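PDB 2OG5: L-asparagine oxygenase from Streptomyces coelicolor, which hydroxylates L-asparagine at C3, using iron(II), 2-oxoglutarate and dioxygen, to supply (2S,3S)-3-hydroxyasparagine for the calcium-dependent antibiotic. Local coordinates for residues V132-A137 with A153-V158; F184-P189 with R340-A345; A248-L253 with D261-L266; T334-S339 with D346-G351. All blocks are in the same frame, centred on the assembly; numbering follows the deposited sequence.

Contact 1: V132-A137 with A153-V158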
loop_
_atom_site.group_PDB
_atom_site.type_symbol
_atom_site.label_atom_id
_atom_site.label_comp_id
_atom_site.label_asym_id
_atom_site.label_seq_id
_atom_site.Cartn_x
_atom_site.Cartn_y
_atom_site.Cartn_z
ATOM N N VAL A 132 2.730 -14.279 3.940
ATOM C CA VAL A 132 3.589 -13.169 4.343
ATOM C C VAL A 132 2.791 -11.869 4.568
ATOM O O VAL A 132 2.949 -11.190 5.589
ATOM C CB VAL A 132 4.701 -12.939 3.308
ATOM C CG1 VAL A 132 5.441 -11.638 3.578
ATOM C CG2 VAL A 132 5.660 -14.131 3.300
ATOM N N LEU A 133 1.937 -11.519 3.611
ATOM C CA LEU A 133 1.195 -10.271 3.709
ATOM C C LEU A 133 0.211 -10.269 4.868
ATOM O O LEU A 133 0.118 -9.278 5.587
ATOM C CB LEU A 133 0.466 -9.968 2.399
ATOM C CG LEU A 133 1.362 -9.421 1.287
ATOM C CD1 LEU A 133 0.654 -9.565 -0.062
ATOM C CD2 LEU A 133 1.753 -7.953 1.529
ATOM N N LEU A 134 -0.547 -11.349 5.050
ATOM C CA LEU A 134 -1.590 -11.315 6.070
ATOM C C LEU A 134 -0.988 -11.436 7.477
ATOM O O LEU A 134 -1.507 -10.850 8.436
ATOM C CB LEU A 134 -2.690 -12.350 5.795
ATOM C CG LEU A 134 -3.526 -12.065 4.531
ATOM C CD1 LEU A 134 -4.676 -13.059 4.366
ATOM C CD2 LEU A 134 -4.073 -10.645 4.513
ATOM N N MET A 135 0.120 -12.161 7.619
ATOM C CA MET A 135 0.829 -12.188 8.913
ATOM C C MET A 135 1.299 -10.781 9.272
ATOM O O MET A 135 1.041 -10.295 10.376
ATOM C CB MET A 135 2.017 -13.158 8.895
ATOM C CG MET A 135 1.614 -14.615 8.913
ATOM S SD MET A 135 3.002 -15.769 9.100
ATOM C CE MET A 135 3.863 -15.549 7.537
ATOM N N THR A 136 1.940 -10.096 8.333
ATOM C CA THR A 136 2.453 -8.752 8.606
ATOM C C THR A 136 1.316 -7.775 8.900
ATOM O O THR A 136 1.436 -6.927 9.785
ATOM C CB THR A 136 3.309 -8.215 7.454
ATOM O OG1 THR A 136 4.317 -9.185 7.130
ATOM C CG2 THR A 136 3.974 -6.894 7.839
ATOM N N ALA A 137 0.210 -7.888 8.171
ATOM C CA ALA A 137 -0.945 -7.030 8.420
ATOM C C ALA A 137 -1.449 -7.185 9.846
ATOM O O ALA A 137 -1.785 -6.206 10.510
ATOM C CB ALA A 137 -2.072 -7.346 7.431
ATOM N N ALA A 153 -11.007 -8.348 -1.933
ATOM C CA ALA A 153 -9.982 -9.356 -1.613
ATOM C C ALA A 153 -8.902 -8.755 -0.722
ATOM O O ALA A 153 -8.470 -7.628 -0.928
ATOM C CB ALA A 153 -9.342 -9.883 -2.864
ATOM N N LEU A 154 -8.451 -9.520 0.266
ATOM C CA LEU A 154 -7.401 -9.027 1.159
ATOM C C LEU A 154 -6.029 -8.974 0.519
ATOM O O LEU A 154 -5.196 -8.172 0.938
ATOM C CB LEU A 154 -7.313 -9.868 2.430
ATOM C CG LEU A 154 -8.590 -9.887 3.268
ATOM C CD1 LEU A 154 -8.348 -10.654 4.564
ATOM C CD2 LEU A 154 -9.104 -8.485 3.557
ATOM N N VAL A 155 -5.790 -9.821 -0.480
ATOM C CA VAL A 155 -4.502 -9.882 -1.164
ATOM C C VAL A 155 -4.744 -9.667 -2.658
ATOM O O VAL A 155 -5.362 -10.515 -3.323
ATOM C CB VAL A 155 -3.780 -11.215 -0.891
ATOM C CG1 VAL A 155 -2.455 -11.256 -1.630
ATOM C CG2 VAL A 155 -3.581 -11.434 0.629
ATOM N N GLN A 156 -4.239 -8.553 -3.184
ATOM C CA GLN A 156 -4.587 -8.090 -4.532
ATOM C C GLN A 156 -3.348 -8.040 -5.412
ATOM O O GLN A 156 -2.274 -7.632 -4.966
ATOM C CB GLN A 156 -5.229 -6.696 -4.451
ATOM C CG GLN A 156 -6.397 -6.651 -3.458
ATOM C CD GLN A 156 -7.031 -5.287 -3.268
ATOM O OE1 GLN A 156 -6.669 -4.305 -3.926
ATOM N NE2 GLN A 156 -7.977 -5.218 -2.335
ATOM N N ASP A 157 -3.501 -8.433 -6.670
ATOM C CA ASP A 157 -2.377 -8.445 -7.595
ATOM C C ASP A 157 -2.171 -7.084 -8.228
ATOM O O ASP A 157 -3.135 -6.378 -8.574
ATOM C CB ASP A 157 -2.589 -9.479 -8.706
ATOM C CG ASP A 157 -2.558 -10.904 -8.197
ATOM O OD1 ASP A 157 -1.703 -11.226 -7.358
ATOM O OD2 ASP A 157 -3.377 -11.731 -8.655
ATOM N N VAL A 158 -0.903 -6.706 -8.363
ATOM C CA VAL A 158 -0.523 -5.516 -9.118
ATOM C C VAL A 158 0.252 -6.022 -10.340
ATOM O O VAL A 158 1.424 -6.409 -10.228
ATOM C CB VAL A 158 0.304 -4.558 -8.261
ATOM C CG1 VAL A 158 0.612 -3.276 -9.029
ATOM C CG2 VAL A 158 -0.440 -4.233 -6.955
#
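No ring or other flat side chain enters where L133 and L134 meet L154 and V155; the amide of Q156, next along the chain, bonds back to its own segment. There Q156 NE2 donates to A153 O at 2.8 Å, almost straight (172°), with each partner lying in the plane of the other's group. The contact itself is purely aliphatic. V155 is forked between the two leucines: its CG1, anti to the backbone N (chi1 179°), points to L133 CD1 at 3.9 Å, while its CG2 faces the branch point of L134, with CG at 4.0 Å. L134 reaches further along and sets CD2 against L154 CB at 3.9 Å, the two side chains crossing at about a right angle. Helix 128-140 here meets the loop residues just before strand 156-158, and its packing on the sheet of the jelly-roll core runs through L133, which also lies on strands 326-333 and 191-196. L134 also rests on W68 and A72 of helix 66-76, which contributes V69 to the surroundings of L154. Within the helix, T136 OG1 and T136 N both donate to V132 O, from opposite faces of its carbonyl plane. The remaining oxygen of the Q156 amide, OE1, accepts from R329 NH2, so the strand that leaves this apolar patch supplies a second-shell partner to an arginine that binds L-asparagine.

Contact 2: F184-P189 with R340-A345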
loop_
_atom_site.group_PDB
_atom_site.type_symbol
_atom_site.label_atom_id
_atom_site.label_comp_id
_atom_site.label_asym_id
_atom_site.label_seq_id
_atom_site.Cartn_x
_atom_site.Cartn_y
_atom_site.Cartn_z
ATOM N N PHE A 184 -10.172 9.516 -0.834
ATOM C CA PHE A 184 -11.559 9.922 -0.593
ATOM C C PHE A 184 -12.187 9.290 0.645
ATOM O O PHE A 184 -13.172 9.812 1.161
ATOM C CB PHE A 184 -12.427 9.552 -1.803
ATOM C CG PHE A 184 -12.755 8.075 -1.892
ATOM C CD1 PHE A 184 -13.972 7.593 -1.427
ATOM C CD2 PHE A 184 -11.852 7.170 -2.438
ATOM C CE1 PHE A 184 -14.269 6.224 -1.505
ATOM C CE2 PHE A 184 -12.153 5.809 -2.518
ATOM C CZ PHE A 184 -13.359 5.346 -2.052
ATOM N N HIS A 185 -11.666 8.147 1.085
ATOM C CA HIS A 185 -12.389 7.304 2.046
ATOM C C HIS A 185 -12.004 7.608 3.493
ATOM O O HIS A 185 -10.820 7.720 3.821
ATOM C CB HIS A 185 -12.114 5.841 1.711
ATOM C CG HIS A 185 -13.126 4.883 2.255
ATOM N ND1 HIS A 185 -13.297 4.666 3.606
ATOM C CD2 HIS A 185 -13.982 4.042 1.627
ATOM C CE1 HIS A 185 -14.237 3.753 3.788
ATOM N NE2 HIS A 185 -14.664 3.352 2.603
ATOM N N GLU A 186 -13.019 7.737 4.345
ATOM C CA GLU A 186 -12.837 7.981 5.780
ATOM C C GLU A 186 -11.955 6.934 6.453
ATOM O O GLU A 186 -11.211 7.247 7.380
ATOM C CB GLU A 186 -14.208 8.016 6.472
ATOM C CG GLU A 186 -14.170 8.188 7.988
ATOM C CD GLU A 186 -15.544 8.129 8.649
ATOM O OE1 GLU A 186 -16.568 7.910 7.950
ATOM O OE2 GLU A 186 -15.579 8.280 9.892
ATOM N N HIS A 187 -12.061 5.690 5.995
ATOM C CA HIS A 187 -11.297 4.575 6.551
ATOM C C HIS A 187 -10.307 4.039 5.542
ATOM O O HIS A 187 -10.081 2.835 5.449
ATOM C CB HIS A 187 -12.247 3.475 7.023
ATOM C CG HIS A 187 -13.145 3.918 8.125
ATOM N ND1 HIS A 187 -12.662 4.337 9.340
ATOM C CD2 HIS A 187 -14.494 4.008 8.201
ATOM C CE1 HIS A 187 -13.672 4.683 10.118
ATOM N NE2 HIS A 187 -14.796 4.495 9.449
ATOM N N ARG A 188 -9.688 4.953 4.807
ATOM C CA ARG A 188 -8.633 4.589 3.873
ATOM C C ARG A 188 -7.502 3.847 4.594
ATOM O O ARG A 188 -7.335 3.974 5.805
ATOM C CB ARG A 188 -8.111 5.835 3.176
ATOM C CG ARG A 188 -7.446 6.844 4.084
ATOM C CD ARG A 188 -7.242 8.150 3.333
ATOM N NE ARG A 188 -6.860 9.245 4.217
ATOM C CZ ARG A 188 -7.707 9.961 4.956
ATOM N NH1 ARG A 188 -9.011 9.721 4.944
ATOM N NH2 ARG A 188 -7.245 10.942 5.720
ATOM N N PRO A 189 -6.727 3.044 3.848
ATOM C CA PRO A 189 -5.671 2.289 4.505
ATOM C C PRO A 189 -4.754 3.165 5.342
ATOM O O PRO A 189 -4.423 4.283 4.938
ATOM C CB PRO A 189 -4.912 1.681 3.320
ATOM C CG PRO A 189 -5.948 1.547 2.272
ATOM C CD PRO A 189 -6.792 2.764 2.406
ATOM N N ARG A 340 -16.220 -0.574 12.134
ATOM C CA ARG A 340 -17.202 -1.648 12.369
ATOM C C ARG A 340 -18.540 -1.421 11.648
ATOM O O ARG A 340 -19.127 -2.367 11.150
ATOM C CB ARG A 340 -17.434 -1.846 13.875
ATOM C CG ARG A 340 -18.449 -2.937 14.242
ATOM C CD ARG A 340 -18.040 -4.310 13.791
ATOM N NE ARG A 340 -19.063 -5.312 14.113
ATOM C CZ ARG A 340 -20.139 -5.574 13.379
ATOM N NH1 ARG A 340 -20.369 -4.935 12.246
ATOM N NH2 ARG A 340 -20.997 -6.501 13.783
ATOM N N ALA A 341 -19.002 -0.177 11.596
ATOM C CA ALA A 341 -20.260 0.154 10.922
ATOM C C ALA A 341 -20.248 -0.184 9.430
ATOM O O ALA A 341 -21.311 -0.344 8.821
ATOM C CB ALA A 341 -20.593 1.634 11.132
ATOM N N MET A 342 -19.053 -0.275 8.850
ATOM C CA MET A 342 -18.887 -0.629 7.437
ATOM C C MET A 342 -18.512 -2.101 7.185
ATOM O O MET A 342 -18.311 -2.490 6.030
ATOM C CB MET A 342 -17.811 0.264 6.805
ATOM C CG MET A 342 -18.193 1.721 6.770
ATOM S SD MET A 342 -17.007 2.624 5.788
ATOM C CE MET A 342 -17.645 4.271 5.892
ATOM N N ARG A 343 -18.414 -2.910 8.248
ATOM C CA ARG A 343 -17.908 -4.285 8.156
ATOM C C ARG A 343 -18.926 -5.301 8.655
ATOM O O ARG A 343 -18.890 -5.705 9.813
ATOM C CB ARG A 343 -16.609 -4.417 8.970
ATOM C CG ARG A 343 -15.456 -3.592 8.400
ATOM C CD ARG A 343 -14.113 -3.809 9.110
ATOM N NE ARG A 343 -14.144 -3.353 10.500
ATOM C CZ ARG A 343 -14.431 -4.114 11.551
ATOM N NH1 ARG A 343 -14.668 -5.412 11.422
ATOM N NH2 ARG A 343 -14.459 -3.563 12.756
ATOM N N PRO A 344 -19.839 -5.739 7.781
ATOM C CA PRO A 344 -20.839 -6.710 8.195
ATOM C C PRO A 344 -20.223 -7.935 8.876
ATOM O O PRO A 344 -19.152 -8.394 8.482
ATOM C CB PRO A 344 -21.531 -7.088 6.882
ATOM C CG PRO A 344 -21.374 -5.896 6.057
ATOM C CD PRO A 344 -20.015 -5.355 6.372
ATOM N N ALA A 345 -20.881 -8.409 9.924
ATOM C CA ALA A 345 -20.435 -9.569 10.688
ATOM C C ALA A 345 -19.041 -9.401 11.296
ATOM O O ALA A 345 -18.372 -10.391 11.570
ATOM C CB ALA A 345 -20.462 -10.807 9.799
#
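A Met-aromatic contact, in which the thioether of M342 meets the imidazole rings of H185 and H187, joins the loop between strands 176-179 and 191-196 to the loop that follows strand 326-333. The sulfur lies at the edges of both rings, near their planes: M342 SD is 3.6 Å from H185 CE1 and 3.7 Å from H187 CD2. The methyl group follows, with M342 CE 3.9 Å from H187 CD2. An extended chain beyond CG (chi2 -171°, chi3 -180°) carries sulfur and methyl across to the histidines. A type I turn from H185 to R188 presents the two rings. Within it, H187 N donates to H185 ND1 at 2.9 Å, in the plane of the ring, which helps fix the rotation of H185. R188 N and R188 NH1 both grip H185 O, from opposite faces of its plane. E186 CG lies over one face of the H187 ring, and F146 meets H185 edge to face. H185 lies close to N182, a residue that binds L-asparagine. Because the sulfur meets ring C-H edges, whose hydrogens carry partial positive charge, dispersion probably combines with a weak electrostatic attraction between the sulfur and those edges.

Contact 3: A248-L253 with D261-L266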
loop_
_atom_site.group_PDB
_atom_site.type_symbol
_atom_site.label_atom_id
_atom_site.label_comp_id
_atom_site.label_asym_id
_atom_site.label_seq_id
_atom_site.Cartn_x
_atom_site.Cartn_y
_atom_site.Cartn_z
ATOM N N ALA A 248 -17.604 16.760 0.072
ATOM C CA ALA A 248 -17.520 18.174 0.444
ATOM C C ALA A 248 -16.062 18.645 0.420
ATOM O O ALA A 248 -15.145 17.836 0.642
ATOM C CB ALA A 248 -18.113 18.388 1.816
ATOM N N PRO A 249 -15.839 19.949 0.154
ATOM C CA PRO A 249 -14.467 20.457 0.127
ATOM C C PRO A 249 -13.793 20.346 1.489
ATOM O O PRO A 249 -14.412 20.640 2.506
ATOM C CB PRO A 249 -14.635 21.929 -0.265
ATOM C CG PRO A 249 -15.997 22.025 -0.864
ATOM C CD PRO A 249 -16.816 21.011 -0.137
ATOM N N ALA A 250 -12.533 19.924 1.495
ATOM C CA ALA A 250 -11.807 19.687 2.737
ATOM C C ALA A 250 -10.334 20.008 2.545
ATOM O O ALA A 250 -9.882 20.120 1.410
ATOM C CB ALA A 250 -11.976 18.238 3.164
ATOM N N PRO A 251 -9.581 20.159 3.646
ATOM C CA PRO A 251 -8.145 20.403 3.543
ATOM C C PRO A 251 -7.347 19.193 3.087
ATOM O O PRO A 251 -7.813 18.057 3.200
ATOM C CB PRO A 251 -7.741 20.764 4.982
ATOM C CG PRO A 251 -9.019 21.055 5.693
ATOM C CD PRO A 251 -10.019 20.157 5.052
ATOM N N VAL A 252 -6.145 19.466 2.594
ATOM C CA VAL A 252 -5.177 18.426 2.271
ATOM C C VAL A 252 -4.379 18.058 3.518
ATOM O O VAL A 252 -4.155 16.879 3.779
ATOM C CB VAL A 252 -4.246 18.867 1.130
ATOM C CG1 VAL A 252 -2.985 18.009 1.070
ATOM C CG2 VAL A 252 -4.995 18.811 -0.205
ATOM N N LEU A 253 -3.970 19.052 4.305
ATOM C CA LEU A 253 -3.217 18.801 5.531
ATOM C C LEU A 253 -4.160 18.624 6.711
ATOM O O LEU A 253 -5.172 19.314 6.806
ATOM C CB LEU A 253 -2.214 19.931 5.802
ATOM C CG LEU A 253 -1.075 20.077 4.789
ATOM C CD1 LEU A 253 -0.245 21.330 5.070
ATOM C CD2 LEU A 253 -0.166 18.841 4.762
ATOM N N ASP A 261 -0.724 14.853 9.084
ATOM C CA ASP A 261 -1.073 13.841 8.091
ATOM C C ASP A 261 -1.518 14.567 6.828
ATOM O O ASP A 261 -1.740 15.785 6.846
ATOM C CB ASP A 261 -2.215 12.953 8.586
ATOM C CG ASP A 261 -1.843 12.114 9.791
ATOM O OD1 ASP A 261 -0.649 11.868 10.039
ATOM O OD2 ASP A 261 -2.777 11.667 10.492
ATOM N N LEU A 262 -1.670 13.839 5.725
ATOM C CA LEU A 262 -2.287 14.438 4.537
ATOM C C LEU A 262 -3.242 13.502 3.816
ATOM O O LEU A 262 -3.244 12.293 4.043
ATOM C CB LEU A 262 -1.238 14.991 3.574
ATOM C CG LEU A 262 -0.598 14.050 2.564
ATOM C CD1 LEU A 262 0.278 14.887 1.631
ATOM C CD2 LEU A 262 0.211 12.955 3.268
ATOM N N ARG A 263 -4.062 14.094 2.959
ATOM C CA ARG A 263 -5.071 13.377 2.206
ATOM C C ARG A 263 -5.153 14.038 0.832
ATOM O O ARG A 263 -5.710 15.135 0.694
ATOM C CB ARG A 263 -6.402 13.455 2.952
ATOM C CG ARG A 263 -7.525 12.674 2.332
ATOM C CD ARG A 263 -8.731 12.666 3.249
ATOM N NE ARG A 263 -9.565 13.836 3.060
ATOM C CZ ARG A 263 -10.717 13.858 2.382
ATOM N NH1 ARG A 263 -11.197 12.775 1.776
ATOM N NH2 ARG A 263 -11.396 14.988 2.301
ATOM N N VAL A 264 -4.557 13.402 -0.174
ATOM C CA VAL A 264 -4.525 13.977 -1.511
ATOM C C VAL A 264 -4.351 12.900 -2.574
ATOM O O VAL A 264 -3.733 11.866 -2.331
ATOM C CB VAL A 264 -3.391 15.040 -1.639
ATOM C CG1 VAL A 264 -2.009 14.387 -1.661
ATOM C CG2 VAL A 264 -3.599 15.941 -2.871
ATOM N N ASP A 265 -4.926 13.156 -3.745
ATOM C CA ASP A 265 -4.694 12.323 -4.923
ATOM C C ASP A 265 -4.491 13.293 -6.067
ATOM O O ASP A 265 -5.420 14.008 -6.421
ATOM C CB ASP A 265 -5.899 11.411 -5.161
ATOM C CG ASP A 265 -5.708 10.467 -6.329
ATOM O OD1 ASP A 265 -5.099 10.870 -7.331
ATOM O OD2 ASP A 265 -6.185 9.317 -6.237
ATOM N N LEU A 266 -3.276 13.367 -6.608
ATOM C CA LEU A 266 -2.985 14.398 -7.613
ATOM C C LEU A 266 -3.743 14.173 -8.924
ATOM O O LEU A 266 -3.848 15.095 -9.732
ATOM C CB LEU A 266 -1.478 14.572 -7.824
ATOM C CG LEU A 266 -0.791 15.301 -6.658
ATOM C CD1 LEU A 266 0.706 15.219 -6.795
ATOM C CD2 LEU A 266 -1.222 16.754 -6.573
HETATM O O HOH W 1 -12.969 16.123 -0.452
HETATM O O HOH W 2 -14.388 15.218 2.811
HETATM O O HOH W 3 -8.174 16.271 1.157
HETATM O O HOH W 4 -9.556 16.345 4.559
#
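With chi1 of 162°, V252 holds CG1 anti to its backbone N and against V264 CB at 4.0 Å, while R263 runs out extended and then bends at chi3 (86°) so that its guanidinium comes alongside A250. The setting is the open end of a beta hairpin, strands 253-255 and 260-262, where L253 and L262 form an antiparallel non-hydrogen-bonded pair. Their side chains share one face of the sheet, and L253 CD2 lies near L262 CB. Just beyond this pair R263 N donates to V252 O at 2.9 Å, a bent bond (143°) lying in the carbonyl plane. The same V252 O receives a C-H...O contact from L262 CA at 3.2 Å. After that the chains diverge, and water takes over the joining. Water 3 donates to both P251 O and R263 O, bridging the two backbones. The guanidinium of R263 has its strongest partner outside the hairpin, NH1 donating to A183 O in the loop that also carries N182 of the asparagine site. Its other end faces the loop A248-P251: A250 CB meets the edge of the group near its plane, 3.4 Å from R263 NH2, and two further waters lie between R263 NH2 and A248 O, each held to NH2 by a weak bond only. V264 also packs on L280 of helix 274-290. Water 4 completes the bridge, accepting from R263 NE at 2.9 Å and donating to P251 O at 2.8 Å.

Contact 4: T334-S339 with D346-G351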
loop_
_atom_site.group_PDB
_atom_site.type_symbol
_atom_site.label_atom_id
_atom_site.label_comp_id
_atom_site.label_asym_id
_atom_site.label_seq_id
_atom_site.Cartn_x
_atom_site.Cartn_y
_atom_site.Cartn_z
ATOM N N THR A 334 -4.933 0.306 11.242
ATOM C CA THR A 334 -4.309 0.328 12.562
ATOM C C THR A 334 -5.303 0.145 13.698
ATOM O O THR A 334 -4.921 -0.340 14.752
ATOM C CB THR A 334 -3.539 1.625 12.776
ATOM O OG1 THR A 334 -4.316 2.730 12.291
ATOM C CG2 THR A 334 -2.217 1.559 12.025
ATOM N N ASP A 335 -6.567 0.498 13.473
ATOM C CA ASP A 335 -7.618 0.291 14.466
ATOM C C ASP A 335 -8.883 -0.179 13.751
ATOM O O ASP A 335 -9.761 0.617 13.416
ATOM C CB ASP A 335 -7.877 1.569 15.263
ATOM C CG ASP A 335 -8.812 1.349 16.449
ATOM O OD1 ASP A 335 -9.284 0.215 16.674
ATOM O OD2 ASP A 335 -9.083 2.334 17.161
ATOM N N LEU A 336 -8.957 -1.485 13.518
ATOM C CA LEU A 336 -10.071 -2.071 12.773
ATOM C C LEU A 336 -11.415 -1.716 13.391
ATOM O O LEU A 336 -12.412 -1.557 12.685
ATOM C CB LEU A 336 -9.901 -3.588 12.734
ATOM C CG LEU A 336 -10.880 -4.386 11.873
ATOM C CD1 LEU A 336 -10.687 -4.055 10.408
ATOM C CD2 LEU A 336 -10.713 -5.882 12.139
ATOM N N ARG A 337 -11.452 -1.548 14.704
ATOM C CA ARG A 337 -12.722 -1.270 15.378
ATOM C C ARG A 337 -13.447 -0.044 14.831
ATOM O O ARG A 337 -14.687 0.003 14.794
ATOM C CB ARG A 337 -12.507 -1.108 16.884
ATOM C CG ARG A 337 -13.772 -0.926 17.713
ATOM C CD ARG A 337 -14.699 -2.102 17.546
ATOM N NE ARG A 337 -15.957 -1.890 18.249
ATOM C CZ ARG A 337 -17.002 -2.704 18.123
ATOM N NH1 ARG A 337 -16.902 -3.810 17.396
ATOM N NH2 ARG A 337 -18.127 -2.434 18.765
ATOM N N ARG A 338 -12.687 0.954 14.401
ATOM C CA ARG A 338 -13.282 2.219 13.986
ATOM C C ARG A 338 -14.219 2.104 12.783
ATOM O O ARG A 338 -15.083 2.955 12.616
ATOM C CB ARG A 338 -12.188 3.240 13.665
ATOM C CG ARG A 338 -11.342 3.646 14.840
ATOM C CD ARG A 338 -10.365 4.735 14.465
ATOM N NE ARG A 338 -11.079 5.888 13.936
ATOM C CZ ARG A 338 -10.880 6.440 12.738
ATOM N NH1 ARG A 338 -9.940 5.995 11.909
ATOM N NH2 ARG A 338 -11.630 7.480 12.375
ATOM N N SER A 339 -14.032 1.073 11.961
ATOM C CA SER A 339 -14.815 0.869 10.747
ATOM C C SER A 339 -15.902 -0.191 10.904
ATOM O O SER A 339 -16.480 -0.635 9.909
ATOM C CB SER A 339 -13.889 0.486 9.585
ATOM O OG SER A 339 -13.118 -0.668 9.882
ATOM N N ASP A 346 -18.605 -8.157 11.471
ATOM C CA ASP A 346 -17.272 -7.870 12.006
ATOM C C ASP A 346 -16.200 -8.517 11.116
ATOM O O ASP A 346 -15.185 -9.016 11.601
ATOM C CB ASP A 346 -17.173 -8.351 13.469
ATOM C CG ASP A 346 -15.939 -7.832 14.191
ATOM O OD1 ASP A 346 -15.430 -6.769 13.827
ATOM O OD2 ASP A 346 -15.507 -8.499 15.158
ATOM N N GLY A 347 -16.423 -8.501 9.807
ATOM C CA GLY A 347 -15.459 -9.044 8.863
ATOM C C GLY A 347 -14.378 -8.046 8.477
ATOM O O GLY A 347 -14.196 -7.028 9.129
ATOM N N TYR A 348 -13.653 -8.360 7.416
ATOM C CA TYR A 348 -12.504 -7.567 6.991
ATOM C C TYR A 348 -12.781 -6.763 5.722
ATOM O O TYR A 348 -11.881 -6.099 5.210
ATOM C CB TYR A 348 -11.295 -8.475 6.771
ATOM C CG TYR A 348 -10.829 -9.157 8.034
ATOM C CD1 TYR A 348 -10.008 -8.487 8.944
ATOM C CD2 TYR A 348 -11.234 -10.449 8.348
ATOM C CE1 TYR A 348 -9.585 -9.096 10.092
ATOM C CE2 TYR A 348 -10.806 -11.072 9.520
ATOM C CZ TYR A 348 -9.982 -10.389 10.384
ATOM O OH TYR A 348 -9.560 -10.985 11.547
ATOM N N VAL A 349 -14.016 -6.823 5.224
ATOM C CA VAL A 349 -14.380 -6.151 3.978
ATOM C C VAL A 349 -15.299 -4.972 4.288
ATOM O O VAL A 349 -16.398 -5.147 4.816
ATOM C CB VAL A 349 -15.074 -7.124 3.007
ATOM C CG1 VAL A 349 -15.489 -6.405 1.709
ATOM C CG2 VAL A 349 -14.166 -8.323 2.715
ATOM N N LEU A 350 -14.825 -3.769 3.962
ATOM C CA LEU A 350 -15.549 -2.539 4.225
ATOM C C LEU A 350 -16.452 -2.201 3.049
ATOM O O LEU A 350 -16.018 -2.224 1.887
ATOM C CB LEU A 350 -14.572 -1.376 4.469
ATOM C CG LEU A 350 -13.818 -1.333 5.808
ATOM C CD1 LEU A 350 -12.718 -2.377 5.878
ATOM C CD2 LEU A 350 -13.204 0.056 5.991
ATOM N N GLY A 351 -17.711 -1.911 3.354
ATOM C CA GLY A 351 -18.658 -1.441 2.351
ATOM C C GLY A 351 -19.255 -0.131 2.809
ATOM O O GLY A 351 -18.566 0.693 3.422
HETATM O O HOH W 5 -14.539 -4.771 15.533
#
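L336 with Y348 and S339 with L350 make the two apolar contacts. L336 sends CD2 to the Y348 ring, 4.0 Å from CE1, its side chain crossing the tyrosine at about a right angle. Three residues on, S339 CB rests against L350 CD2 at 3.7 Å; the chi1 of 57° sets OG between the backbone N and the carbonyl carbon, where it is held by R343 NE. L350 itself is buried among H187, F146 and L333. The polar link is indirect. R337 NH1 and D346 OD1 stand 4.9 Å apart with opposite charges, and water 5 joins them, accepting from R337 NH1 at 3.2 Å, in the guanidinium plane, and donating to D346 OD1 at 2.8 Å. D346 OD1 also takes a salt bridge from R343 NH1, so one oxygen gathers a direct and a water-mediated arginine. Y348 OH is bonded to R73 NH2, which ties the far end of the ring to helix 66-76. Among backbone elements, the 3-10 segment beginning at L336 and the residue after it, S339, meet Y348 and L350, just before and within strand 349-350. Here the chain leaving the long jelly-roll strand 326-333 folds back, and strand 349-350 joins the same sheet, parallel to strand 142-146.

In the fold
From the N terminus, contact 1 closes first, a short loop of 15 residues that lays helix 128-140 on the main sheet. Contact 2 then opens at 184-189 and closes only at 340-345, some 150 residues later, joining the loop after strand 176-179 to the C-terminal region. Nested inside that long loop is the local hairpin closure of contact 3, which touches contact 2 where R188 packs on R263. Contact 4 crosses contact 2, since 340-345 lies between its two segments; their centres are about 5 Å apart, and M342 O probably bonds to G351 N. Y348 packing on L154 connects contact 4 back to contact 1, while contacts 1 and 3 lie on opposite sides of the chain's centre.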